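Local coordinates for single-stranded DNA-binding protein (Thermoanaerobacter tengcongensis, PDB 4GS3) that probably binds single-stranded DNA through the N-terminal OB-fold domain that makes up this chain, as a PriB-like component of the primosome, at residues A[14-19]-A[38-43]; A[31-36]-A[57-62]; A[70-75]-A[102-107]; A[76-81]-A[95-100]. One frame throughout, in Å; residues are numbered along the deposited sequence.

Contact 1: residues A[14-19]-A[38-43]; sequences VTLVGK and FILEVP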
loop_
_atom_site.group_PDB
_atom_site.type_symbol
_atom_site.label_atom_id
_atom_site.label_comp_id
_atom_site.label_asym_id
_atom_site.label_seq_id
_atom_site.Cartn_x
_atom_site.Cartn_y
_atom_site.Cartn_z
ATOM N N VAL A 14 -2.145 11.025 -0.376
ATOM C CA VAL A 14 -2.455 10.147 -1.492
ATOM C C VAL A 14 -3.666 9.310 -1.103
ATOM O O VAL A 14 -3.676 8.726 -0.025
ATOM C CB VAL A 14 -1.275 9.173 -1.770
ATOM C CG1 VAL A 14 -1.633 8.267 -2.980
ATOM C CG2 VAL A 14 0.002 9.953 -2.031
ATOM N N THR A 15 -4.668 9.258 -1.967
ATOM C CA THR A 15 -5.813 8.335 -1.788
ATOM C C THR A 15 -5.871 7.454 -3.020
ATOM O O THR A 15 -5.889 7.955 -4.155
ATOM C CB THR A 15 -7.112 9.090 -1.561
ATOM O OG1 THR A 15 -6.991 9.898 -0.390
ATOM C CG2 THR A 15 -8.252 8.090 -1.344
ATOM N N LEU A 16 -5.961 6.140 -2.788
ATOM C CA LEU A 16 -6.020 5.145 -3.859
ATOM C C LEU A 16 -7.118 4.146 -3.555
ATOM O O LEU A 16 -7.280 3.738 -2.389
ATOM C CB LEU A 16 -4.708 4.379 -3.962
ATOM C CG LEU A 16 -3.454 5.235 -4.223
ATOM C CD1 LEU A 16 -2.225 4.379 -4.084
ATOM C CD2 LEU A 16 -3.485 5.900 -5.590
ATOM N N VAL A 17 -7.820 3.698 -4.584
ATOM C CA VAL A 17 -8.722 2.549 -4.477
ATOM C C VAL A 17 -8.301 1.580 -5.543
ATOM O O VAL A 17 -8.273 1.912 -6.734
ATOM C CB VAL A 17 -10.187 2.948 -4.660
ATOM C CG1 VAL A 17 -11.046 1.682 -4.505
ATOM C CG2 VAL A 17 -10.618 4.013 -3.667
ATOM N N GLY A 18 -7.946 0.362 -5.161
ATOM C CA GLY A 18 -7.539 -0.634 -6.133
ATOM C C GLY A 18 -7.368 -2.000 -5.498
ATOM O O GLY A 18 -7.884 -2.247 -4.390
ATOM N N LYS A 19 -6.689 -2.885 -6.204
ATOM C CA LYS A 19 -6.557 -4.262 -5.776
ATOM C C LYS A 19 -5.119 -4.613 -5.494
ATOM O O LYS A 19 -4.188 -4.213 -6.197
ATOM C CB LYS A 19 -7.092 -5.226 -6.850
ATOM C CG LYS A 19 -8.633 -5.194 -6.887
ATOM C CD LYS A 19 -9.263 -6.126 -7.838
ATOM C CE LYS A 19 -10.766 -5.886 -7.983
ATOM N NZ LYS A 19 -11.311 -7.103 -8.649
ATOM N N PHE A 38 3.936 -3.878 -1.019
ATOM C CA PHE A 38 3.164 -4.576 -2.020
ATOM C C PHE A 38 2.822 -3.587 -3.132
ATOM O O PHE A 38 2.899 -2.380 -2.942
ATOM C CB PHE A 38 1.912 -5.233 -1.458
ATOM C CG PHE A 38 0.852 -4.318 -0.953
ATOM C CD1 PHE A 38 0.898 -3.799 0.328
ATOM C CD2 PHE A 38 -0.223 -3.977 -1.751
ATOM C CE1 PHE A 38 -0.102 -3.005 0.827
ATOM C CE2 PHE A 38 -1.237 -3.175 -1.262
ATOM C CZ PHE A 38 -1.170 -2.706 0.035
ATOM N N ILE A 39 2.378 -4.109 -4.275
ATOM C CA ILE A 39 1.917 -3.289 -5.373
ATOM C C ILE A 39 0.406 -3.303 -5.449
ATOM O O ILE A 39 -0.219 -4.361 -5.336
ATOM C CB ILE A 39 2.505 -3.837 -6.694
ATOM C CG1 ILE A 39 4.041 -3.841 -6.647
ATOM C CG2 ILE A 39 1.964 -3.069 -7.910
ATOM C CD1 ILE A 39 4.678 -2.514 -6.345
ATOM N N LEU A 40 -0.169 -2.121 -5.640
ATOM C CA LEU A 40 -1.600 -1.931 -5.813
ATOM C C LEU A 40 -1.878 -1.645 -7.279
ATOM O O LEU A 40 -1.240 -0.757 -7.864
ATOM C CB LEU A 40 -2.072 -0.758 -4.929
ATOM C CG LEU A 40 -3.583 -0.637 -4.768
ATOM C CD1 LEU A 40 -4.097 -1.695 -3.821
ATOM C CD2 LEU A 40 -3.945 0.770 -4.305
ATOM N N GLU A 41 -2.847 -2.345 -7.871
ATOM C CA GLU A 41 -3.313 -2.060 -9.222
ATOM C C GLU A 41 -4.498 -1.124 -9.148
ATOM O O GLU A 41 -5.527 -1.461 -8.532
ATOM C CB GLU A 41 -3.708 -3.367 -9.924
ATOM C CG GLU A 41 -4.214 -3.211 -11.327
ATOM C CD GLU A 41 -4.697 -4.534 -11.900
ATOM O OE1 GLU A 41 -5.679 -5.043 -11.317
ATOM O OE2 GLU A 41 -4.087 -5.004 -12.874
ATOM N N VAL A 42 -4.403 0.033 -9.769
ATOM C CA VAL A 42 -5.422 1.044 -9.718
ATOM C C VAL A 42 -5.886 1.370 -11.125
ATOM O O VAL A 42 -5.100 1.880 -11.926
ATOM C CB VAL A 42 -4.931 2.350 -9.008
ATOM C CG1 VAL A 42 -6.024 3.379 -8.919
ATOM C CG2 VAL A 42 -4.420 1.985 -7.606
ATOM N N PRO A 43 -7.160 1.084 -11.464
ATOM C CA PRO A 43 -7.588 1.312 -12.848
ATOM C C PRO A 43 -7.893 2.765 -13.160
ATOM O O PRO A 43 -8.515 3.456 -12.374
ATOM C CB PRO A 43 -8.859 0.449 -12.890
ATOM C CG PRO A 43 -9.425 0.517 -11.473
ATOM C CD PRO A 43 -8.200 0.499 -10.596
#
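K19 and E41 form an antiparallel hydrogen-bonded pair where strands 14-19 and 38-43 meet steeply, with 104° between their N-to-C directions and 4.6 Å between their axes at closest approach. Both backbone bonds of the pair are made: E41 N reaches K19 O at 2.8 Å, in the carbonyl plane, and K19 N returns to E41 O at 3.0 Å. This is the one beta bridge between the segments; toward V14, strand 14-19 leaves the other segment. G18 CA comes within 3.2 Å of E41 O, where a beta carbon would clash with that oxygen, so the close approach suits glycine. L40 holds the inner side of the crossing. Its chi1 of -167° turns CG to the crossing, and there the methyls part: CD1 packs on K19 O, and CD2 meets L16 CB at 3.7 Å, the two leucine side chains passing alongside one another and pointing opposite ways. Further along, V42 CG1 rests against V17 O at 3.5 Å, while CG2 still reaches the L16 side chain. The polar ends of K19 and E41 are engaged elsewhere, K19 NZ in a salt bridge with E107 and E41 OE2 in a hydrogen bond with Y51. L40 also touches V72, and strand 14-20 pairs with strand 71-82 as well as 33-43. A strand shared in this way, pairing with two neighbours, one of them at a steep angle, is characteristic of the curled first strand of an OB-fold barrel.

Contact 2: residues A[31-36]-A[57-62]; sequences YGEKFF and SNRLFE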
loop_
_atom_site.group_PDB
_atom_site.type_symbol
_atom_site.label_atom_id
_atom_site.label_comp_id
_atom_site.label_asym_id
_atom_site.label_seq_id
_atom_site.Cartn_x
_atom_site.Cartn_y
_atom_site.Cartn_z
ATOM N N TYR A 31 12.709 -1.326 15.230
ATOM C CA TYR A 31 12.519 -1.592 16.640
ATOM C C TYR A 31 11.427 -2.606 16.888
ATOM O O TYR A 31 10.532 -2.452 17.738
ATOM C CB TYR A 31 12.296 -0.223 17.366
ATOM C CG TYR A 31 13.503 0.660 17.171
ATOM C CD1 TYR A 31 13.567 1.687 16.257
ATOM C CD2 TYR A 31 14.660 0.499 17.921
ATOM C CE1 TYR A 31 14.674 2.480 16.074
ATOM C CE2 TYR A 31 15.812 1.261 17.781
ATOM C CZ TYR A 31 15.793 2.274 16.833
ATOM O OH TYR A 31 16.875 3.100 16.632
ATOM N N GLY A 32 11.434 -3.666 16.079
ATOM C CA GLY A 32 10.489 -4.756 16.199
ATOM C C GLY A 32 9.177 -4.607 15.433
ATOM O O GLY A 32 8.511 -5.624 15.200
ATOM N N GLU A 33 8.786 -3.413 15.040
ATOM C CA GLU A 33 7.617 -3.224 14.162
ATOM C C GLU A 33 7.897 -3.727 12.762
ATOM O O GLU A 33 8.870 -3.359 12.135
ATOM C CB GLU A 33 7.262 -1.709 14.181
ATOM C CG GLU A 33 5.979 -1.396 13.387
ATOM C CD GLU A 33 5.541 0.044 13.391
ATOM O OE1 GLU A 33 6.205 0.937 14.014
ATOM O OE2 GLU A 33 4.494 0.435 12.827
ATOM N N LYS A 34 7.038 -4.551 12.200
ATOM C CA LYS A 34 7.203 -5.192 10.895
ATOM C C LYS A 34 6.505 -4.347 9.813
ATOM O O LYS A 34 5.345 -3.946 9.972
ATOM C CB LYS A 34 6.631 -6.595 10.885
ATOM C CG LYS A 34 7.225 -7.557 11.913
ATOM C CD LYS A 34 6.390 -8.841 11.978
ATOM C CE LYS A 34 7.143 -10.038 12.556
ATOM N NZ LYS A 34 7.350 -9.890 14.028
ATOM N N PHE A 35 7.211 -4.091 8.727
ATOM C CA PHE A 35 6.731 -3.403 7.569
ATOM C C PHE A 35 6.761 -4.346 6.355
ATOM O O PHE A 35 7.655 -5.178 6.186
ATOM C CB PHE A 35 7.518 -2.103 7.292
ATOM C CG PHE A 35 7.250 -1.043 8.348
ATOM C CD1 PHE A 35 7.943 -1.115 9.559
ATOM C CD2 PHE A 35 6.323 -0.042 8.123
ATOM C CE1 PHE A 35 7.704 -0.162 10.523
ATOM C CE2 PHE A 35 6.102 0.891 9.115
ATOM C CZ PHE A 35 6.765 0.819 10.312
ATOM N N PHE A 36 5.768 -4.109 5.505
ATOM C CA PHE A 36 5.565 -4.885 4.305
ATOM C C PHE A 36 5.390 -3.946 3.101
ATOM O O PHE A 36 4.808 -2.872 3.247
ATOM C CB PHE A 36 4.326 -5.721 4.422
ATOM C CG PHE A 36 4.418 -6.736 5.544
ATOM C CD1 PHE A 36 4.150 -6.330 6.843
ATOM C CD2 PHE A 36 4.795 -8.007 5.294
ATOM C CE1 PHE A 36 4.254 -7.222 7.877
ATOM C CE2 PHE A 36 4.864 -8.938 6.343
ATOM C CZ PHE A 36 4.601 -8.533 7.616
ATOM N N SER A 57 2.653 -0.882 7.738
ATOM C CA SER A 57 2.968 -1.487 9.016
ATOM C C SER A 57 1.965 -2.579 9.352
ATOM O O SER A 57 0.782 -2.431 9.108
ATOM C CB SER A 57 2.852 -0.459 10.117
ATOM O OG SER A 57 3.002 -1.097 11.373
ATOM N N ASN A 58 2.439 -3.650 9.969
ATOM C CA ASN A 58 1.432 -4.645 10.358
ATOM C C ASN A 58 0.582 -4.129 11.509
ATOM O O ASN A 58 -0.446 -4.747 11.703
ATOM C CB ASN A 58 1.969 -6.015 10.696
ATOM C CG ASN A 58 2.792 -6.067 11.941
ATOM O OD1 ASN A 58 3.263 -5.034 12.393
ATOM N ND2 ASN A 58 2.981 -7.241 12.476
ATOM N N ARG A 59 0.875 -3.018 12.120
ATOM C CA ARG A 59 -0.111 -2.404 13.021
ATOM C C ARG A 59 -1.395 -2.029 12.317
ATOM O O ARG A 59 -2.416 -1.956 12.940
ATOM C CB ARG A 59 0.378 -1.104 13.660
ATOM C CG ARG A 59 1.802 -1.039 14.075
ATOM C CD ARG A 59 2.088 -0.084 15.206
ATOM N NE ARG A 59 2.362 -0.992 16.285
ATOM C CZ ARG A 59 1.506 -1.294 17.256
ATOM N NH1 ARG A 59 1.824 -2.245 18.114
ATOM N NH2 ARG A 59 0.334 -0.672 17.329
ATOM N N LEU A 60 -1.344 -1.694 11.035
ATOM C CA LEU A 60 -2.551 -1.144 10.420
ATOM C C LEU A 60 -3.551 -2.051 9.782
ATOM O O LEU A 60 -4.613 -1.644 9.295
ATOM C CB LEU A 60 -2.101 -0.287 9.212
ATOM C CG LEU A 60 -1.703 1.105 9.602
ATOM C CD1 LEU A 60 -1.358 1.830 8.297
ATOM C CD2 LEU A 60 -2.743 1.920 10.356
ATOM N N PHE A 61 -3.076 -3.294 9.687
ATOM C CA PHE A 61 -3.998 -4.209 8.957
ATOM C C PHE A 61 -4.244 -5.390 9.871
ATOM O O PHE A 61 -4.710 -6.449 9.419
ATOM C CB PHE A 61 -3.505 -4.546 7.569
ATOM C CG PHE A 61 -2.230 -5.362 7.409
ATOM C CD1 PHE A 61 -0.969 -4.771 7.330
ATOM C CD2 PHE A 61 -2.309 -6.753 7.339
ATOM C CE1 PHE A 61 0.184 -5.512 7.166
ATOM C CE2 PHE A 61 -1.153 -7.496 7.187
ATOM C CZ PHE A 61 0.088 -6.896 7.156
ATOM N N GLU A 62 -3.985 -5.190 11.162
ATOM C CA GLU A 62 -4.521 -6.154 12.097
ATOM C C GLU A 62 -6.022 -6.297 11.857
ATOM O O GLU A 62 -6.753 -5.328 11.668
ATOM C CB GLU A 62 -4.309 -5.733 13.544
ATOM C CG GLU A 62 -4.201 -7.025 14.365
ATOM C CD GLU A 62 -2.730 -7.420 14.509
ATOM O OE1 GLU A 62 -2.127 -6.887 15.463
ATOM O OE2 GLU A 62 -2.205 -8.214 13.701
#
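With CG anti to the backbone N (chi1 -175°) and the chain extended beyond it, E33 stretches along to S57, whose own OG also stands anti to its N (chi1 173°), and the two polar ends meet. S57 OG donates to E33 OE2 at 2.6 Å, using the anti lone pair of that oxygen, the one facing away from OE1. The same hydroxyl accepts from R59 N at 3.0 Å, an ST turn, so OG is gripped by one bond in each role. R59 lays its aliphatic part by the carboxylate, with CG 3.3 Å from E33 OE2. Were E33 an alanine, the S57 hydroxyl, still bonded by R59 N, would probably be less firmly oriented for want of its acceptor, and the R59 chain would lose its carboxylate cover. Here strand 33-43 pairs with the last residue of strand 49-57, F35 facing S57 as an antiparallel non-hydrogen-bonded pair. The chain then bends through helical torsions at 58-60, between strands 49-57 and 71-82, the link where OB folds commonly carry a helix. N58 N bonds to K34 O at 2.9 Å, just past the F35-S57 pair and nearly along the C=O axis. On the side of the strand bearing F36, the edge of the F61 ring points at the F36 face in an offset edge-to-face pair, centroids 5.8 Å apart and planes at 79°; L24 touches both rings. F35 CE2 lies 3.7 Å from S57 CB.

Contact 3: residues A[70-75]-A[102-107]; sequences TRVKIE and ISVVPE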
loop_
_atom_site.group_PDB
_atom_site.type_symbol
_atom_site.label_atom_id
_atom_site.label_comp_id
_atom_site.label_asym_id
_atom_site.label_seq_id
_atom_site.Cartn_x
_atom_site.Cartn_y
_atom_site.Cartn_z
ATOM N N THR A 70 -7.395 -8.697 -3.114
ATOM C CA THR A 70 -8.192 -7.925 -2.144
ATOM C C THR A 70 -8.328 -6.489 -2.629
ATOM O O THR A 70 -7.336 -5.884 -3.053
ATOM C CB THR A 70 -7.480 -7.933 -0.765
ATOM O OG1 THR A 70 -7.314 -9.266 -0.324
ATOM C CG2 THR A 70 -8.225 -7.152 0.299
ATOM N N ARG A 71 -9.528 -5.926 -2.532
ATOM C CA ARG A 71 -9.767 -4.537 -2.917
ATOM C C ARG A 71 -9.703 -3.681 -1.657
ATOM O O ARG A 71 -10.276 -4.033 -0.640
ATOM C CB ARG A 71 -11.127 -4.419 -3.580
ATOM C CG ARG A 71 -11.310 -3.097 -4.257
ATOM C CD ARG A 71 -12.667 -3.079 -4.894
ATOM N NE ARG A 71 -12.860 -1.891 -5.678
ATOM C CZ ARG A 71 -14.030 -1.278 -5.845
ATOM N NH1 ARG A 71 -15.151 -1.649 -5.248
ATOM N NH2 ARG A 71 -14.052 -0.238 -6.644
ATOM N N VAL A 72 -9.027 -2.539 -1.780
ATOM C CA VAL A 72 -8.763 -1.679 -0.636
ATOM C C VAL A 72 -8.875 -0.218 -1.059
ATOM O O VAL A 72 -8.647 0.154 -2.199
ATOM C CB VAL A 72 -7.389 -1.945 -0.025
ATOM C CG1 VAL A 72 -7.273 -3.325 0.532
ATOM C CG2 VAL A 72 -6.256 -1.698 -1.021
ATOM N N LYS A 73 -9.187 0.597 -0.055
ATOM C CA LYS A 73 -8.971 2.042 -0.120
ATOM C C LYS A 73 -7.825 2.361 0.825
ATOM O O LYS A 73 -7.865 1.970 2.011
ATOM C CB LYS A 73 -10.200 2.823 0.267
ATOM C CG LYS A 73 -10.026 4.320 0.209
ATOM C CD LYS A 73 -11.284 5.072 0.520
ATOM C CE LYS A 73 -11.139 6.542 0.410
ATOM N NZ LYS A 73 -12.330 7.316 0.860
ATOM N N ILE A 74 -6.816 3.077 0.342
ATOM C CA ILE A 74 -5.659 3.462 1.096
ATOM C C ILE A 74 -5.539 4.962 1.123
ATOM O O ILE A 74 -5.701 5.612 0.070
ATOM C CB ILE A 74 -4.368 2.875 0.511
ATOM C CG1 ILE A 74 -4.438 1.336 0.600
ATOM C CG2 ILE A 74 -3.108 3.383 1.134
ATOM C CD1 ILE A 74 -3.400 0.624 -0.172
ATOM N N GLU A 75 -5.232 5.523 2.277
ATOM C CA GLU A 75 -4.766 6.873 2.409
ATOM C C GLU A 75 -3.341 6.812 2.928
ATOM O O GLU A 75 -3.057 6.079 3.873
ATOM C CB GLU A 75 -5.586 7.774 3.339
ATOM C CG GLU A 75 -5.215 9.273 3.153
ATOM C CD GLU A 75 -3.985 9.825 3.801
ATOM O OE1 GLU A 75 -3.374 10.804 3.312
ATOM O OE2 GLU A 75 -3.540 9.231 4.829
ATOM N N ILE A 102 -6.098 2.047 5.932
ATOM C CA ILE A 102 -6.462 1.073 4.925
ATOM C C ILE A 102 -7.827 0.498 5.320
ATOM O O ILE A 102 -8.064 0.239 6.515
ATOM C CB ILE A 102 -5.412 -0.005 4.708
ATOM C CG1 ILE A 102 -5.686 -0.897 3.454
ATOM C CG2 ILE A 102 -5.212 -0.857 5.947
ATOM C CD1 ILE A 102 -4.439 -1.593 2.909
ATOM N N SER A 103 -8.680 0.318 4.342
ATOM C CA SER A 103 -9.948 -0.343 4.542
ATOM C C SER A 103 -10.155 -1.330 3.393
ATOM O O SER A 103 -10.062 -0.983 2.223
ATOM C CB SER A 103 -11.082 0.669 4.531
ATOM O OG SER A 103 -11.020 1.589 5.559
ATOM N N VAL A 104 -10.501 -2.556 3.731
ATOM C CA VAL A 104 -10.863 -3.582 2.754
ATOM C C VAL A 104 -12.308 -3.332 2.384
ATOM O O VAL A 104 -13.163 -3.139 3.235
ATOM C CB VAL A 104 -10.636 -5.000 3.283
ATOM C CG1 VAL A 104 -11.063 -6.036 2.256
ATOM C CG2 VAL A 104 -9.150 -5.267 3.610
ATOM N N VAL A 105 -12.597 -3.368 1.074
ATOM C CA VAL A 105 -13.927 -3.122 0.551
ATOM C C VAL A 105 -14.336 -4.264 -0.373
ATOM O O VAL A 105 -13.493 -4.954 -0.950
ATOM C CB VAL A 105 -14.013 -1.762 -0.152
ATOM C CG1 VAL A 105 -13.725 -0.650 0.833
ATOM C CG2 VAL A 105 -13.120 -1.686 -1.370
ATOM N N PRO A 106 -15.644 -4.452 -0.585
ATOM C CA PRO A 106 -16.086 -5.464 -1.540
ATOM C C PRO A 106 -15.896 -5.010 -2.968
ATOM O O PRO A 106 -15.628 -3.836 -3.286
ATOM C CB PRO A 106 -17.555 -5.679 -1.151
ATOM C CG PRO A 106 -17.977 -4.436 -0.500
ATOM C CD PRO A 106 -16.770 -3.824 0.113
ATOM N N GLU A 107 -16.058 -5.955 -3.866
ATOM C CA GLU A 107 -16.080 -5.683 -5.290
ATOM C C GLU A 107 -17.337 -5.016 -5.814
ATOM O O GLU A 107 -17.259 -4.249 -6.785
ATOM C CB GLU A 107 -15.863 -7.006 -6.068
ATOM C CG GLU A 107 -14.371 -7.355 -5.910
ATOM C CD GLU A 107 -13.820 -7.863 -7.201
ATOM O OE1 GLU A 107 -13.356 -8.996 -7.059
ATOM O OE2 GLU A 107 -13.859 -7.141 -8.217
ATOM O OXT GLU A 107 -18.482 -5.299 -5.168
HETATM O O HOH W 1 -11.863 -7.183 -1.265
HETATM O O HOH W 2 -17.992 -1.516 -6.221
#
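R71 reaches P106 by a side-chain to backbone bond: R71 NH1 donates to P106 O at 3.0 Å with an N-H...O angle of 165°. P106 O lies in the guanidinium plane, and NH1 lies in the plane of that carbonyl. A chi1 of -168° puts R71 CG beside V105 CG2, 3.7 Å away, and the extended chain carries the guanidinium on to P106. One water ties NH1 to E107 O; another accepts from R71 N and donates to V105 O. With a leucine here the bond to P106 O and the water between NH1 and E107 O go, and the tail 106-107 would probably be held less firmly, mainly by the salt bridge of E107 OE2 with K19. Deeper along the strands, K73 and S103 form a hydrogen-bonded pair, with K73 N 2.9 Å from S103 O and S103 N 3.0 Å from K73 O, each donor in the carbonyl plane. On the inward face I74 and I102 lie side by side, I74 CG1 meeting I102 CD1 at 3.7 Å. At the strand end the T70 and V104 side chains cross at about a right angle, CG2 of T70 to CG1 of V104 3.6 Å. Outside, L40 packs on V72, F38 and I54 on I74, and I56 on I102, setting V72, I74 and I102 in the core. Segments 71-75 and 102-105 run antiparallel at 155°, part of the hairpin of strands 71-82 and 93-105 that completes an OB-fold barrel.

Contact 4: residues A[76-81]-A[95-100]; sequences GQLRSY and LTVFAR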
loop_
_atom_site.group_PDB
_atom_site.type_symbol
_atom_site.label_atom_id
_atom_site.label_comp_id
_atom_site.label_asym_id
_atom_site.label_seq_id
_atom_site.Cartn_x
_atom_site.Cartn_y
_atom_site.Cartn_z
ATOM N N GLY A 76 -2.447 7.637 2.397
ATOM C CA GLY A 76 -1.106 7.685 2.899
ATOM C C GLY A 76 -0.305 8.850 2.358
ATOM O O GLY A 76 -0.833 9.754 1.778
ATOM N N GLN A 77 0.967 8.776 2.628
ATOM C CA GLN A 77 1.931 9.822 2.348
ATOM C C GLN A 77 2.853 9.338 1.249
ATOM O O GLN A 77 3.372 8.207 1.361
ATOM C CB GLN A 77 2.755 10.097 3.605
ATOM C CG GLN A 77 3.690 11.275 3.593
ATOM C CD GLN A 77 4.386 11.471 4.936
ATOM O OE1 GLN A 77 4.883 10.502 5.506
ATOM N NE2 GLN A 77 4.344 12.652 5.459
ATOM N N LEU A 78 3.143 10.120 0.224
ATOM C CA LEU A 78 4.094 9.705 -0.797
ATOM C C LEU A 78 5.492 10.015 -0.260
ATOM O O LEU A 78 5.822 11.176 -0.028
ATOM C CB LEU A 78 3.858 10.418 -2.121
ATOM C CG LEU A 78 4.643 9.949 -3.312
ATOM C CD1 LEU A 78 4.363 8.476 -3.634
ATOM C CD2 LEU A 78 4.349 10.807 -4.550
ATOM N N ARG A 79 6.291 8.968 -0.069
ATOM C CA ARG A 79 7.611 9.089 0.519
ATOM C C ARG A 79 8.695 8.683 -0.450
ATOM O O ARG A 79 8.551 7.731 -1.216
ATOM C CB ARG A 79 7.747 8.210 1.778
ATOM C CG ARG A 79 6.928 8.664 2.934
ATOM C CD ARG A 79 7.282 7.884 4.211
ATOM N NE ARG A 79 6.519 8.351 5.338
ATOM C CZ ARG A 79 6.761 7.955 6.600
ATOM N NH1 ARG A 79 7.763 7.125 6.845
ATOM N NH2 ARG A 79 5.981 8.435 7.546
ATOM N N SER A 80 9.819 9.396 -0.357
ATOM C CA SER A 80 11.071 8.909 -0.889
ATOM C C SER A 80 11.905 8.446 0.305
ATOM O O SER A 80 11.856 9.033 1.391
ATOM C CB SER A 80 11.780 9.991 -1.697
ATOM O OG SER A 80 12.085 11.149 -0.943
ATOM N N TYR A 81 12.688 7.379 0.048
ATOM C CA TYR A 81 13.608 6.961 1.107
ATOM C C TYR A 81 14.771 6.221 0.470
ATOM O O TYR A 81 14.678 5.657 -0.583
ATOM C CB TYR A 81 12.920 6.142 2.210
ATOM C CG TYR A 81 12.508 4.764 1.780
ATOM C CD1 TYR A 81 11.409 4.497 0.964
ATOM C CD2 TYR A 81 13.257 3.686 2.176
ATOM C CE1 TYR A 81 11.089 3.197 0.588
ATOM C CE2 TYR A 81 12.941 2.392 1.816
ATOM C CZ TYR A 81 11.852 2.147 1.003
ATOM O OH TYR A 81 11.575 0.867 0.696
ATOM N N LEU A 95 10.524 5.083 -3.995
ATOM C CA LEU A 95 9.281 5.780 -3.703
ATOM C C LEU A 95 8.266 4.786 -3.219
ATOM O O LEU A 95 8.163 3.639 -3.719
ATOM C CB LEU A 95 8.732 6.417 -4.990
ATOM C CG LEU A 95 9.573 7.580 -5.470
ATOM C CD1 LEU A 95 9.239 7.945 -6.887
ATOM C CD2 LEU A 95 9.357 8.791 -4.586
ATOM N N THR A 96 7.446 5.212 -2.262
ATOM C CA THR A 96 6.348 4.388 -1.797
ATOM C C THR A 96 5.227 5.244 -1.293
ATOM O O THR A 96 5.470 6.366 -0.801
ATOM C CB THR A 96 6.863 3.380 -0.719
ATOM O OG1 THR A 96 5.851 2.361 -0.627
ATOM C CG2 THR A 96 7.124 4.050 0.617
ATOM N N VAL A 97 4.020 4.711 -1.324
ATOM C CA VAL A 97 2.888 5.289 -0.624
ATOM C C VAL A 97 2.907 4.637 0.745
ATOM O O VAL A 97 2.589 3.446 0.882
ATOM C CB VAL A 97 1.589 5.069 -1.366
ATOM C CG1 VAL A 97 0.434 5.670 -0.528
ATOM C CG2 VAL A 97 1.615 5.645 -2.766
ATOM N N PHE A 98 3.252 5.403 1.762
ATOM C CA PHE A 98 3.333 4.935 3.124
ATOM C C PHE A 98 1.947 5.066 3.723
ATOM O O PHE A 98 1.437 6.160 3.948
ATOM C CB PHE A 98 4.365 5.752 3.897
ATOM C CG PHE A 98 4.707 5.190 5.242
ATOM C CD1 PHE A 98 5.669 4.201 5.366
ATOM C CD2 PHE A 98 4.105 5.659 6.363
ATOM C CE1 PHE A 98 6.028 3.704 6.587
ATOM C CE2 PHE A 98 4.440 5.155 7.621
ATOM C CZ PHE A 98 5.399 4.164 7.725
ATOM N N ALA A 99 1.294 3.910 3.978
ATOM C CA ALA A 99 -0.089 3.904 4.348
ATOM C C ALA A 99 -0.281 4.449 5.758
ATOM O O ALA A 99 0.441 4.122 6.670
ATOM C CB ALA A 99 -0.648 2.475 4.252
ATOM N N ARG A 100 -1.312 5.278 5.874
ATOM C CA ARG A 100 -1.810 5.736 7.169
ATOM C C ARG A 100 -3.140 5.084 7.494
ATOM O O ARG A 100 -3.459 4.950 8.696
ATOM C CB ARG A 100 -1.931 7.272 7.155
ATOM C CG ARG A 100 -0.546 7.849 7.198
ATOM C CD ARG A 100 -0.672 9.346 7.389
ATOM N NE ARG A 100 -1.075 10.056 6.122
ATOM C CZ ARG A 100 -0.464 11.109 5.587
ATOM N NH1 ARG A 100 -0.918 11.667 4.482
ATOM N NH2 ARG A 100 0.611 11.652 6.144
#
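This is a regular antiparallel strand pairing, the part nearer the turn of the hairpin 71-82 and 93-105, with an arginine–phenylalanine stack laid over it. Two hydrogen-bonded pairs set the register: Q77 with F98 and R79 with T96, where R79 N meets T96 O at 2.8 Å nearly straight on. G76 CA comes to 3.1 Å of F98 O, an approach suited to a residue without a beta carbon. The R79 guanidinium lies flat over the F98 ring, CZ to centroid 3.7 Å and planes at 7°, the geometry of a cation-pi contact. Q77 OE1 takes a bond from R79 NE at 2.7 Å near the guanidinium plane, and a weak one from NH2. Q77 CB packs over one face of the R100 guanidinium, whose NH1 pairs with E75. Edge and face thus fix the rotation of R79: the ring face and the Q77 amide oxygen together hold the guanidinium flat and probably stabilise its positive charge.

How the contacts relate
The four contacts lie along one curled sheet of antiparallel and parallel pairs. In sequence, contacts 1 and 2 alternate, sharing strand 33-43 near its two ends, with centres about 19 Å apart on opposite sides of the chain's centre. Contacts 3 and 4 follow, and contact 4 is nested within the loop that contact 3 closes; both use strands 71-82 and 93-105, their centres about 17 Å apart on opposite sides of the chain's centre. Contact 1 lies nearest contact 3, centres about 9 Å apart, because strand 14-20 pairs with strand 71-82. Contact 2 meets contact 4 through F35 CE2 and F98 CZ, 3.6 Å apart. Together they tie the strands of one OB-type sheet, holding the single domain along its length.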